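SusD homolog (PDB 4F53) probably binds glycans, perhaps mucin O-glycans, at the cell surface as a SusD-family outer-membrane lipoprotein with a TPR-like helical fold. Local coordinates at residues Thr268-Met271 / Asn272-Asp276; Thr432-Trp435 / Ile436-Pro440; Ile366-Ser369 / Phe370-Asn373; Gly304-Arg307 / Gly308-Gln311; Gly421-Glu424 / Lys425-Gln429. All blocks are in the same frame, centred on the assembly; numbering follows the deposited sequence.

Contact 1: residues Thr268-Met271 / Asn272-Asp276; sequences TCYM and NAYND
The ring of Tyr274 lies with one face against the backbone carbonyl of Tyr270, whose O atom sits 3.2 Å above the ring plane, offset toward the rim. The hydroxyl of Tyr274 meets the Tyr270 ring at its edge, in plane, with Tyr274 OH 3.6 Å from Tyr270 CD1, and the two side chains run alongside each other in the same direction. The carbonyl under the Tyr274 ring is also the acceptor for Tyr274 N, at 3.1 Å, so one oxygen takes the backbone bond of Tyr274 and also lies against its ring. Both phenol ends reach other parts of the chain: Tyr270 OH is bonded to Lys456 O and Tyr274 OH to Val414 O.

After Tyr274 the helix closes in a Schellman motif. Asn275 takes positive phi (47°), and Asp276 N returns to Met271 O over 2.9 Å in a nearly straight bond (171°). Met271, a selenomethionine, bends at chi3 (76°), which brings its CE to 3.8 Å from Asp276 CG; the carboxylate itself pairs with Arg278. Helix 265-273 ends against helix 423-438, where Tyr270 packs on Thr432 and Tyr274 on Gln433, while Met271 rests on helix 279-282.

Contact 2: residues Thr432-Trp435 / Ile436-Pro440; sequences TQKW and IANFP
Ile436 touches the side chains of Gln433, three residues back, and of its neighbour Trp435. Its CD1 lies 3.8 Å from Gln433 NE2, the two side chains running alongside and pointing the same way, while its CG1 comes within 4.0 Å of Trp435 CE3, with the indole crossing the isoleucine at about a right angle. A chi1 of -64° sets CG1 beside the backbone N and directs this branch back along the helix, to 3.6 Å from Thr432 O. That same oxygen accepts the backbone bond from Ile436 N at 3.1 Å.

The next shell holds these groups in place. Gln433 bends at chi2 (-62°), and its amide is engaged at both ends, by Tyr382 OH at NE2 and Arg278 at OE1, so the rotation of the amide that meets the isoleucine methyl is fixed. Trp435 donates its NE1 to Ser59 O, and its ring stacks with that of Tyr61. The backbone bond from Ala437 N to Gln433 O (3.1 Å) continues the helical pattern. One residue on, Asn438 N binds Lys434 O at 2.8 Å and, more weakly, Trp435 O. The arrangement is that of a buried helix near its C-terminal end, packed against helix 265-273 (Met271 on Ile436), helix 337-349 (Phe342 on Gln433) and helix 358-372 (Ser369 on Ala437), in keeping with the TPR-like helical packing of the SusD family.

Contact 3: residues Ile366-Ser369 / Phe370-Asn373; sequences IRLS and FEEN
Glu372 folds back over Ser369 in the last turn of helix 358-372, part of the TPR-like helical fold. Its CB lies 3.4 Å from Leu368 O, the carbonyl that also receives Glu372 N, and CG comes still nearer to that oxygen. Turned away from its own carbonyl carbon at CG (chi1 -76°) and extended beyond it, the chain carries the carboxylate back along the helix until OE1 is 3.4 Å from Ser369 CA. At the tip, OE1 accepts a hydrogen bond from a water (2.9 Å), and Ser338 OG binds the same oxygen. The water in turn accepts from Ser369 OG and, weakly, from Asn373 ND2, so it ties three side chains together; Ser369 OG also meets Arg278. Shortening Glu372 to an alanine is likely to leave this water and Ser338 without their carboxylate partner and to let the water shift.

On another side of the helix Ile366 and Phe370 lie alongside each other, with Ile366 CG2 at 3.9 Å from Phe370 CE1, and the ring meets that of Tyr382. Glu371 reaches outward, its side chain about 3 Å from a calcium ion. At the helix end Ser369 O is gripped twice by Asn373, weakly by its backbone N and at 2.8 Å by ND2, which approaches from above the carbonyl plane.

Contact 4: residues Gly304-Arg307 / Gly308-Gln311; sequences GLRR and GILQ
This is a small apolar contact round a bend in the irregular chain between helix 288-291 and strand 332-335, where Ile309 folds back onto Leu305 and Arg306. Ile309 CD1 is the atom that does most of the touching: it lies 3.8 Å from Leu305 CD1 and also meets Arg306 CB. The leucine and isoleucine side chains cross at about a right angle. With CG1 trans to the carbonyl carbon (chi1 -63°) and CD1 extended beyond it, the long branch of Ile309 is laid across the Arg306 carbonyl, CD1 at 3.4 Å from Arg306 O. Were Ile309 cut back to an alanine, a gap would probably open beside the Leu305 methyl and leave that side chain freer to turn.

Hydrogen bonds across the bend are lacking, and the loop is held from outside instead. The guanidinium of Arg307 pairs with Asp266 and binds Ala57 O; a glycerol, probably from the crystallisation liquor, at its NH1 is consistent with access to this arginine. That of Arg306 binds Tyr406 O and Pro459 O. Gly308 makes the bend, with phi at 79°; a CB here would lie only 2.6 Å from Arg307 O, a clash. The arrangement is that of a buried bend at a glycine of positive phi in an irregular loop.

Contact 5: residues Gly421-Glu424 / Lys425-Gln429; sequences GDFE and KSLEQ
Asp422 caps the start of helix 423-438: its OD2 accepts the backbone N of Lys425 at 3.1 Å, a bond of 157° that reaches the oxygen on its anti side, 32° out of the carboxylate plane. A chi1 of -177° carries CG to the far side from the residue's own N and swings the carboxylate over the first turn. The backbone carbonyl of the same residue faces Ser426, whose N donates to Asp422 O over 3.0 Å. Ser426 OG lies equally near this oxygen, though its proton has another acceptor within reach. Asp422 therefore serves the helix start with both its side chain and its carbonyl.

Further along, Leu427 N bonds to Phe423 O (2.9 Å) and Glu428 N to Glu424 O, establishing the regular helix. Lys425 lays its aliphatic part against the cap, with CG at 3.1 Å from Asp422 OD2, while its ammonium stays apart, NZ being 5.8 Å from that oxygen.

The packing lies round the helix from the cap. Phe423 and Leu427 point the same way, with Phe423 CE1 at 3.9 Å from Leu427 CD2, and both rest on Leu349 of helix 337-349. Glu424 runs beside Leu427 too, bent at chi2, and its OE2 lies at the edge of the Phe423 ring, in its plane; its OE1 is held by Tyr454 OH and Lys520. Negative charge at Asp422, placed at the amino end of the helix, is likely to be favoured by the helix dipole, and the lysine, without a direct ion pair, would add only a longer-range attraction.

Contacts 2 and 5 belong to one helix, 423-438: contact 5 is its partly exposed, polar start, contact 2 its far end, where every touching residue is buried, the contact's centre about 10 Å from that of the chain. Contacts 1 and 3 each close another helix, the first by a Schellman motif, the second with an asparagine amide on the last turn's carbonyl; both pack on contact 2, through Tyr270 against Trp435 and Ser369 against Ala437, but not on each other. Contact 4, buried but without helix or strand, differs most: its one touch is with contact 1, and it has apolar packing and no hydrogen bond across it, where the helical contacts combine both.

Contact 1: residues Thr268-Met271 / Asn272-Asp276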
loop_
_atom_site.group_PDB
_atom_site.type_symbol
_atom_site.label_atom_id
_atom_site.label_comp_id
_atom_site.label_asym_id
_atom_site.label_seq_id
_atom_site.Cartn_x
_atom_site.Cartn_y
_atom_site.Cartn_z
ATOM N N THR A 268 1.273 0.670 16.969
ATOM C CA THR A 268 1.950 0.534 18.252
ATOM C C THR A 268 1.241 -0.535 19.133
ATOM O O THR A 268 1.921 -1.204 19.904
ATOM C CB THR A 268 2.153 1.890 18.968
ATOM O OG1 THR A 268 0.892 2.499 19.220
ATOM C CG2 THR A 268 3.066 2.854 18.166
ATOM N N CYS A 269 -0.078 -0.751 18.983
ATOM C CA CYS A 269 -0.788 -1.793 19.743
ATOM C C CYS A 269 -0.230 -3.198 19.431
ATOM O O CYS A 269 0.069 -3.949 20.354
ATOM C CB CYS A 269 -2.287 -1.732 19.487
ATOM S SG CYS A 269 -3.129 -0.453 20.441
ATOM N N TYR A 270 -0.080 -3.532 18.140
ATOM C CA TYR A 270 0.461 -4.826 17.722
ATOM C C TYR A 270 1.934 -4.964 18.075
ATOM O O TYR A 270 2.340 -5.981 18.610
ATOM C CB TYR A 270 0.307 -5.026 16.198
ATOM C CG TYR A 270 -1.082 -5.453 15.768
ATOM C CD1 TYR A 270 -1.469 -6.786 15.824
ATOM C CD2 TYR A 270 -1.990 -4.529 15.251
ATOM C CE1 TYR A 270 -2.740 -7.190 15.417
ATOM C CE2 TYR A 270 -3.263 -4.922 14.831
ATOM C CZ TYR A 270 -3.632 -6.256 14.923
ATOM O OH TYR A 270 -4.850 -6.677 14.489
HETATM N N MSE A 271 2.727 -3.918 17.782
HETATM C CA MSE A 271 4.177 -3.969 17.934
HETATM C C MSE A 271 4.611 -3.916 19.377
HETATM O O MSE A 271 5.585 -4.586 19.702
HETATM C CB MSE A 271 4.845 -2.925 17.057
HETATM C CG MSE A 271 4.628 -3.252 15.582
HETATM SE SE MSE A 271 5.427 -1.957 14.418
HETATM C CE MSE A 271 7.220 -2.515 14.609
ATOM N N ASN A 272 3.843 -3.256 20.259
ATOM C CA ASN A 272 4.104 -3.281 21.713
ATOM C C ASN A 272 3.768 -4.661 22.270
ATOM O O ASN A 272 4.576 -5.214 22.990
ATOM C CB ASN A 272 3.315 -2.187 22.470
ATOM C CG ASN A 272 3.937 -0.825 22.319
ATOM O OD1 ASN A 272 5.107 -0.690 22.002
ATOM N ND2 ASN A 272 3.199 0.216 22.584
ATOM N N ALA A 273 2.612 -5.260 21.869
ATOM C CA ALA A 273 2.198 -6.595 22.334
ATOM C C ALA A 273 3.239 -7.652 21.981
ATOM O O ALA A 273 3.450 -8.585 22.752
ATOM C CB ALA A 273 0.869 -6.968 21.721
ATOM N N TYR A 274 3.887 -7.505 20.805
ATOM C CA TYR A 274 4.888 -8.471 20.356
ATOM C C TYR A 274 6.311 -8.096 20.783
ATOM O O TYR A 274 7.242 -8.806 20.388
ATOM C CB TYR A 274 4.823 -8.629 18.822
ATOM C CG TYR A 274 3.456 -9.006 18.288
ATOM C CD1 TYR A 274 2.556 -9.740 19.063
ATOM C CD2 TYR A 274 3.085 -8.689 16.988
ATOM C CE1 TYR A 274 1.284 -10.051 18.590
ATOM C CE2 TYR A 274 1.839 -9.045 16.486
ATOM C CZ TYR A 274 0.932 -9.712 17.294
ATOM O OH TYR A 274 -0.294 -10.077 16.776
ATOM N N ASN A 275 6.500 -6.978 21.551
ATOM C CA ASN A 275 7.824 -6.445 21.966
ATOM C C ASN A 275 8.726 -6.406 20.739
ATOM O O ASN A 275 9.838 -6.909 20.748
ATOM C CB ASN A 275 8.456 -7.278 23.105
ATOM C CG ASN A 275 7.651 -7.224 24.384
ATOM O OD1 ASN A 275 7.476 -6.155 24.986
ATOM N ND2 ASN A 275 7.102 -8.365 24.805
ATOM N N ASP A 276 8.158 -5.915 19.631
ATOM C CA ASP A 276 8.802 -5.900 18.335
ATOM C C ASP A 276 10.044 -4.994 18.300
ATOM O O ASP A 276 9.937 -3.781 18.535
ATOM C CB ASP A 276 7.782 -5.492 17.278
ATOM C CG ASP A 276 8.079 -5.997 15.889
ATOM O OD1 ASP A 276 9.226 -5.837 15.432
ATOM O OD2 ASP A 276 7.155 -6.515 15.242
#

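Contact 2: residues Thr432-Trp435 / Ile436-Pro440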
loop_
_atom_site.group_PDB
_atom_site.type_symbol
_atom_site.label_atom_id
_atom_site.label_comp_id
_atom_site.label_asym_id
_atom_site.label_seq_id
_atom_site.Cartn_x
_atom_site.Cartn_y
_atom_site.Cartn_z
ATOM N N THR A 432 -1.041 -10.335 9.204
ATOM C CA THR A 432 -0.670 -9.392 10.270
ATOM C C THR A 432 0.837 -9.158 10.224
ATOM O O THR A 432 1.276 -8.020 10.329
ATOM C CB THR A 432 -1.149 -9.906 11.643
ATOM O OG1 THR A 432 -2.569 -10.018 11.582
ATOM C CG2 THR A 432 -0.741 -8.981 12.807
ATOM N N GLN A 433 1.621 -10.240 10.056
ATOM C CA GLN A 433 3.070 -10.133 9.992
ATOM C C GLN A 433 3.494 -9.462 8.688
ATOM O O GLN A 433 4.404 -8.668 8.728
ATOM C CB GLN A 433 3.755 -11.483 10.218
ATOM C CG GLN A 433 3.748 -11.856 11.710
ATOM C CD GLN A 433 4.508 -10.905 12.605
ATOM O OE1 GLN A 433 5.581 -10.371 12.258
ATOM N NE2 GLN A 433 4.007 -10.738 13.811
ATOM N N LYS A 434 2.792 -9.695 7.567
ATOM C CA LYS A 434 3.053 -8.979 6.305
ATOM C C LYS A 434 2.787 -7.471 6.484
ATOM O O LYS A 434 3.533 -6.645 5.981
ATOM C CB LYS A 434 2.185 -9.548 5.165
ATOM C CG LYS A 434 2.529 -8.945 3.795
ATOM C CD LYS A 434 1.961 -9.752 2.640
ATOM C CE LYS A 434 0.618 -9.289 2.178
ATOM N NZ LYS A 434 0.142 -10.169 1.104
ATOM N N TRP A 435 1.720 -7.131 7.199
ATOM C CA TRP A 435 1.301 -5.755 7.484
ATOM C C TRP A 435 2.389 -5.003 8.302
ATOM O O TRP A 435 2.746 -3.892 7.914
ATOM C CB TRP A 435 -0.050 -5.765 8.190
ATOM C CG TRP A 435 -0.584 -4.418 8.575
ATOM C CD1 TRP A 435 -1.250 -3.539 7.772
ATOM C CD2 TRP A 435 -0.591 -3.849 9.894
ATOM N NE1 TRP A 435 -1.674 -2.450 8.509
ATOM C CE2 TRP A 435 -1.308 -2.630 9.824
ATOM C CE3 TRP A 435 -0.094 -4.275 11.147
ATOM C CZ2 TRP A 435 -1.543 -1.825 10.958
ATOM C CZ3 TRP A 435 -0.312 -3.469 12.259
ATOM C CH2 TRP A 435 -1.054 -2.274 12.163
ATOM N N ILE A 436 2.929 -5.609 9.377
ATOM C CA ILE A 436 4.030 -5.009 10.143
ATOM C C ILE A 436 5.236 -4.805 9.218
ATOM O O ILE A 436 5.765 -3.694 9.139
ATOM C CB ILE A 436 4.436 -5.844 11.403
ATOM C CG1 ILE A 436 3.281 -5.919 12.440
ATOM C CG2 ILE A 436 5.707 -5.262 12.050
ATOM C CD1 ILE A 436 3.423 -7.014 13.490
ATOM N N ALA A 437 5.628 -5.852 8.476
ATOM C CA ALA A 437 6.785 -5.795 7.590
ATOM C C ALA A 437 6.634 -4.791 6.421
ATOM O O ALA A 437 7.643 -4.261 5.969
ATOM C CB ALA A 437 7.086 -7.178 7.034
ATOM N N ASN A 438 5.414 -4.554 5.929
ATOM C CA ASN A 438 5.196 -3.709 4.752
ATOM C C ASN A 438 5.074 -2.242 5.062
ATOM O O ASN A 438 4.987 -1.442 4.130
ATOM C CB ASN A 438 3.997 -4.165 3.917
ATOM C CG ASN A 438 4.399 -4.637 2.551
ATOM O OD1 ASN A 438 5.551 -4.497 2.148
ATOM N ND2 ASN A 438 3.467 -5.222 1.807
ATOM N N PHE A 439 5.156 -1.852 6.333
ATOM C CA PHE A 439 5.194 -0.433 6.653
ATOM C C PHE A 439 6.381 0.223 5.873
ATOM O O PHE A 439 7.434 -0.398 5.823
ATOM C CB PHE A 439 5.369 -0.256 8.168
ATOM C CG PHE A 439 5.556 1.187 8.595
ATOM C CD1 PHE A 439 4.457 1.996 8.865
ATOM C CD2 PHE A 439 6.828 1.733 8.721
ATOM C CE1 PHE A 439 4.630 3.330 9.257
ATOM C CE2 PHE A 439 7.001 3.071 9.100
ATOM C CZ PHE A 439 5.906 3.859 9.371
ATOM N N PRO A 440 6.268 1.433 5.255
ATOM C CA PRO A 440 5.119 2.363 5.217
ATOM C C PRO A 440 4.254 2.256 3.927
ATOM O O PRO A 440 3.616 3.234 3.536
ATOM C CB PRO A 440 5.833 3.734 5.302
ATOM C CG PRO A 440 7.096 3.539 4.490
ATOM C CD PRO A 440 7.436 2.036 4.576
#

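Contact 3: residues Ile366-Ser369 / Phe370-Asn373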
loop_
_atom_site.group_PDB
_atom_site.type_symbol
_atom_site.label_atom_id
_atom_site.label_comp_id
_atom_site.label_asym_id
_atom_site.label_seq_id
_atom_site.Cartn_x
_atom_site.Cartn_y
_atom_site.Cartn_z
ATOM N N ILE A 366 9.392 -12.886 8.276
ATOM C CA ILE A 366 9.783 -12.181 9.507
ATOM C C ILE A 366 11.319 -11.953 9.526
ATOM O O ILE A 366 11.749 -10.835 9.779
ATOM C CB ILE A 366 9.278 -12.934 10.775
ATOM C CG1 ILE A 366 7.726 -13.005 10.761
ATOM C CG2 ILE A 366 9.828 -12.282 12.080
ATOM C CD1 ILE A 366 7.070 -13.899 11.856
ATOM N N ARG A 367 12.125 -12.987 9.207
ATOM C CA ARG A 367 13.592 -12.879 9.142
ATOM C C ARG A 367 14.006 -11.832 8.106
ATOM O O ARG A 367 14.875 -11.011 8.395
ATOM C CB ARG A 367 14.259 -14.229 8.798
ATOM C CG ARG A 367 14.122 -15.287 9.894
ATOM C CD ARG A 367 14.618 -16.662 9.433
ATOM N NE ARG A 367 14.392 -17.704 10.439
ATOM C CZ ARG A 367 15.163 -17.895 11.510
ATOM N NH1 ARG A 367 16.219 -17.115 11.728
ATOM N NH2 ARG A 367 14.878 -18.859 12.375
ATOM N N LEU A 368 13.376 -11.857 6.903
ATOM C CA LEU A 368 13.673 -10.888 5.860
ATOM C C LEU A 368 13.345 -9.461 6.328
ATOM O O LEU A 368 14.131 -8.546 6.057
ATOM C CB LEU A 368 12.908 -11.207 4.562
ATOM C CG LEU A 368 13.462 -12.364 3.723
ATOM C CD1 LEU A 368 12.432 -12.826 2.700
ATOM C CD2 LEU A 368 14.774 -11.988 3.053
ATOM N N SER A 369 12.220 -9.279 7.073
ATOM C CA SER A 369 11.829 -7.965 7.554
ATOM C C SER A 369 12.832 -7.444 8.600
ATOM O O SER A 369 13.207 -6.252 8.559
ATOM C CB SER A 369 10.407 -7.998 8.091
ATOM O OG SER A 369 10.032 -6.741 8.628
ATOM N N PHE A 370 13.296 -8.327 9.498
ATOM C CA PHE A 370 14.342 -7.989 10.487
ATOM C C PHE A 370 15.626 -7.499 9.754
ATOM O O PHE A 370 16.137 -6.431 10.059
ATOM C CB PHE A 370 14.638 -9.196 11.382
ATOM C CG PHE A 370 13.786 -9.268 12.630
ATOM C CD1 PHE A 370 12.396 -9.147 12.557
ATOM C CD2 PHE A 370 14.366 -9.494 13.875
ATOM C CE1 PHE A 370 11.610 -9.244 13.703
ATOM C CE2 PHE A 370 13.578 -9.569 15.026
ATOM C CZ PHE A 370 12.205 -9.468 14.930
ATOM N N GLU A 371 16.076 -8.254 8.746
ATOM C CA GLU A 371 17.232 -7.928 7.911
ATOM C C GLU A 371 17.025 -6.597 7.171
ATOM O O GLU A 371 17.934 -5.780 7.127
ATOM C CB GLU A 371 17.479 -9.060 6.912
ATOM C CG GLU A 371 18.801 -8.954 6.180
ATOM C CD GLU A 371 19.121 -10.132 5.282
ATOM O OE1 GLU A 371 18.388 -11.151 5.325
ATOM O OE2 GLU A 371 20.112 -10.025 4.523
ATOM N N GLU A 372 15.837 -6.370 6.606
ATOM C CA GLU A 372 15.505 -5.123 5.897
ATOM C C GLU A 372 15.627 -3.904 6.827
ATOM O O GLU A 372 15.867 -2.797 6.367
ATOM C CB GLU A 372 14.047 -5.185 5.371
ATOM C CG GLU A 372 13.839 -6.042 4.132
ATOM C CD GLU A 372 12.427 -6.513 3.819
ATOM O OE1 GLU A 372 11.479 -6.256 4.601
ATOM O OE2 GLU A 372 12.278 -7.167 2.767
ATOM N N ASN A 373 15.416 -4.111 8.143
ATOM C CA ASN A 373 15.387 -3.043 9.133
ATOM C C ASN A 373 16.636 -3.019 9.990
ATOM O O ASN A 373 16.663 -2.311 10.999
ATOM C CB ASN A 373 14.114 -3.168 9.975
ATOM C CG ASN A 373 12.887 -2.773 9.175
ATOM O OD1 ASN A 373 12.704 -1.617 8.809
ATOM N ND2 ASN A 373 12.069 -3.727 8.786
HETATM O O HOH W 1 10.261 -4.873 6.776
#

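Contact 4: residues Gly304-Arg307 / Gly308-Gln311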
loop_
_atom_site.group_PDB
_atom_site.type_symbol
_atom_site.label_atom_id
_atom_site.label_comp_id
_atom_site.label_asym_id
_atom_site.label_seq_id
_atom_site.Cartn_x
_atom_site.Cartn_y
_atom_site.Cartn_z
ATOM N N GLY A 304 1.005 5.433 19.359
ATOM C CA GLY A 304 0.480 6.138 18.208
ATOM C C GLY A 304 -0.748 6.950 18.524
ATOM O O GLY A 304 -1.242 6.952 19.657
ATOM N N LEU A 305 -1.241 7.652 17.519
ATOM C CA LEU A 305 -2.442 8.458 17.648
ATOM C C LEU A 305 -3.623 7.700 16.987
ATOM O O LEU A 305 -3.430 6.946 16.033
ATOM C CB LEU A 305 -2.166 9.817 16.967
ATOM C CG LEU A 305 -3.239 10.891 16.976
ATOM C CD1 LEU A 305 -3.493 11.409 18.386
ATOM C CD2 LEU A 305 -2.840 12.019 16.064
ATOM N N ARG A 306 -4.831 7.879 17.523
ATOM C CA ARG A 306 -6.022 7.255 16.984
ATOM C C ARG A 306 -6.293 7.786 15.560
ATOM O O ARG A 306 -6.201 9.002 15.323
ATOM C CB ARG A 306 -7.224 7.539 17.912
ATOM C CG ARG A 306 -8.526 6.830 17.528
ATOM C CD ARG A 306 -8.496 5.338 17.844
ATOM N NE ARG A 306 -9.704 4.676 17.356
ATOM C CZ ARG A 306 -10.808 4.516 18.072
ATOM N NH1 ARG A 306 -10.859 4.938 19.332
ATOM N NH2 ARG A 306 -11.872 3.947 17.537
ATOM N N ARG A 307 -6.569 6.869 14.615
ATOM C CA ARG A 307 -6.915 7.252 13.240
ATOM C C ARG A 307 -8.376 7.678 13.201
ATOM O O ARG A 307 -9.185 7.137 13.965
ATOM C CB ARG A 307 -6.679 6.100 12.253
ATOM C CG ARG A 307 -5.234 5.644 12.099
ATOM C CD ARG A 307 -5.147 4.414 11.196
ATOM N NE ARG A 307 -5.842 3.285 11.826
ATOM C CZ ARG A 307 -6.974 2.755 11.392
ATOM N NH1 ARG A 307 -7.490 3.136 10.229
ATOM N NH2 ARG A 307 -7.575 1.805 12.091
ATOM N N GLY A 308 -8.708 8.610 12.311
ATOM C CA GLY A 308 -10.080 9.057 12.145
ATOM C C GLY A 308 -10.592 10.054 13.164
ATOM O O GLY A 308 -11.805 10.152 13.356
ATOM N N ILE A 309 -9.697 10.807 13.815
ATOM C CA ILE A 309 -10.119 11.886 14.728
ATOM C C ILE A 309 -10.653 13.018 13.829
ATOM O O ILE A 309 -10.005 13.363 12.842
ATOM C CB ILE A 309 -8.983 12.357 15.679
ATOM C CG1 ILE A 309 -8.528 11.222 16.635
ATOM C CG2 ILE A 309 -9.405 13.629 16.445
ATOM C CD1 ILE A 309 -7.176 11.495 17.366
ATOM N N LEU A 310 -11.853 13.523 14.108
ATOM C CA LEU A 310 -12.452 14.565 13.280
ATOM C C LEU A 310 -11.624 15.820 13.360
ATOM O O LEU A 310 -11.140 16.178 14.440
ATOM C CB LEU A 310 -13.913 14.861 13.709
ATOM C CG LEU A 310 -14.822 15.587 12.690
ATOM C CD1 LEU A 310 -15.356 14.618 11.606
ATOM C CD2 LEU A 310 -16.025 16.226 13.391
ATOM N N GLN A 311 -11.447 16.483 12.208
ATOM C CA GLN A 311 -10.760 17.766 12.120
ATOM C C GLN A 311 -11.447 18.733 13.078
ATOM O O GLN A 311 -12.679 18.830 13.068
ATOM C CB GLN A 311 -10.787 18.288 10.672
ATOM C CG GLN A 311 -9.717 19.326 10.373
ATOM C CD GLN A 311 -8.311 18.784 10.256
ATOM O OE1 GLN A 311 -8.069 17.579 10.151
ATOM N NE2 GLN A 311 -7.334 19.684 10.305
#

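Contact 5: residues Gly421-Glu424 / Lys425-Gln429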
loop_
_atom_site.group_PDB
_atom_site.type_symbol
_atom_site.label_atom_id
_atom_site.label_comp_id
_atom_site.label_asym_id
_atom_site.label_seq_id
_atom_site.Cartn_x
_atom_site.Cartn_y
_atom_site.Cartn_z
ATOM N N GLY A 421 -2.668 -25.299 11.686
ATOM C CA GLY A 421 -4.060 -25.727 11.791
ATOM C C GLY A 421 -5.009 -24.827 11.019
ATOM O O GLY A 421 -4.762 -24.497 9.844
ATOM N N ASP A 422 -6.042 -24.334 11.722
ATOM C CA ASP A 422 -7.154 -23.539 11.186
ATOM C C ASP A 422 -6.726 -22.507 10.134
ATOM O O ASP A 422 -5.905 -21.634 10.399
ATOM C CB ASP A 422 -7.931 -22.853 12.334
ATOM C CG ASP A 422 -9.146 -22.074 11.849
ATOM O OD1 ASP A 422 -10.111 -22.706 11.387
ATOM O OD2 ASP A 422 -9.107 -20.839 11.891
ATOM N N PHE A 423 -7.311 -22.596 8.954
ATOM C CA PHE A 423 -6.975 -21.744 7.809
ATOM C C PHE A 423 -7.060 -20.237 8.146
ATOM O O PHE A 423 -6.083 -19.530 7.929
ATOM C CB PHE A 423 -7.868 -22.065 6.575
ATOM C CG PHE A 423 -7.496 -21.249 5.359
ATOM C CD1 PHE A 423 -8.020 -19.967 5.172
ATOM C CD2 PHE A 423 -6.535 -21.712 4.457
ATOM C CE1 PHE A 423 -7.640 -19.194 4.063
ATOM C CE2 PHE A 423 -6.166 -20.947 3.346
ATOM C CZ PHE A 423 -6.732 -19.701 3.149
ATOM N N GLU A 424 -8.221 -19.748 8.622
ATOM C CA GLU A 424 -8.417 -18.316 8.913
ATOM C C GLU A 424 -7.462 -17.791 9.951
ATOM O O GLU A 424 -6.929 -16.701 9.757
ATOM C CB GLU A 424 -9.874 -17.981 9.329
ATOM C CG GLU A 424 -10.804 -17.938 8.132
ATOM C CD GLU A 424 -10.440 -17.007 6.987
ATOM O OE1 GLU A 424 -9.965 -15.878 7.240
ATOM O OE2 GLU A 424 -10.691 -17.397 5.829
ATOM N N LYS A 425 -7.219 -18.557 11.031
ATOM C CA LYS A 425 -6.281 -18.130 12.068
ATOM C C LYS A 425 -4.830 -18.082 11.513
ATOM O O LYS A 425 -4.062 -17.215 11.925
ATOM C CB LYS A 425 -6.370 -19.027 13.321
ATOM C CG LYS A 425 -7.752 -19.103 14.014
ATOM C CD LYS A 425 -8.199 -17.800 14.664
ATOM C CE LYS A 425 -9.531 -17.933 15.370
ATOM N NZ LYS A 425 -10.075 -16.607 15.794
ATOM N N SER A 426 -4.480 -18.964 10.552
ATOM C CA SER A 426 -3.139 -18.952 9.951
ATOM C C SER A 426 -2.999 -17.803 8.983
ATOM O O SER A 426 -1.953 -17.174 8.948
ATOM C CB SER A 426 -2.831 -20.262 9.238
ATOM O OG SER A 426 -2.881 -21.331 10.157
ATOM N N LEU A 427 -4.045 -17.531 8.193
ATOM C CA LEU A 427 -4.058 -16.418 7.249
ATOM C C LEU A 427 -3.939 -15.113 8.024
ATOM O O LEU A 427 -3.198 -14.229 7.612
ATOM C CB LEU A 427 -5.350 -16.451 6.394
ATOM C CG LEU A 427 -5.507 -15.335 5.315
ATOM C CD1 LEU A 427 -4.371 -15.395 4.276
ATOM C CD2 LEU A 427 -6.909 -15.390 4.649
ATOM N N GLU A 428 -4.613 -15.017 9.186
ATOM C CA GLU A 428 -4.517 -13.821 10.021
ATOM C C GLU A 428 -3.061 -13.601 10.484
ATOM O O GLU A 428 -2.581 -12.470 10.413
ATOM C CB GLU A 428 -5.468 -13.901 11.201
ATOM C CG GLU A 428 -5.408 -12.643 12.051
ATOM C CD GLU A 428 -6.428 -12.553 13.162
ATOM O OE1 GLU A 428 -6.915 -13.615 13.609
ATOM O OE2 GLU A 428 -6.711 -11.418 13.612
ATOM N N GLN A 429 -2.343 -14.678 10.891
ATOM C CA GLN A 429 -0.930 -14.561 11.276
ATOM C C GLN A 429 -0.084 -14.064 10.119
ATOM O O GLN A 429 0.630 -13.090 10.285
ATOM C CB GLN A 429 -0.358 -15.884 11.809
ATOM C CG GLN A 429 -0.977 -16.323 13.150
ATOM C CD GLN A 429 -0.126 -17.376 13.803
ATOM O OE1 GLN A 429 -0.159 -18.528 13.417
ATOM N NE2 GLN A 429 0.698 -16.995 14.770
#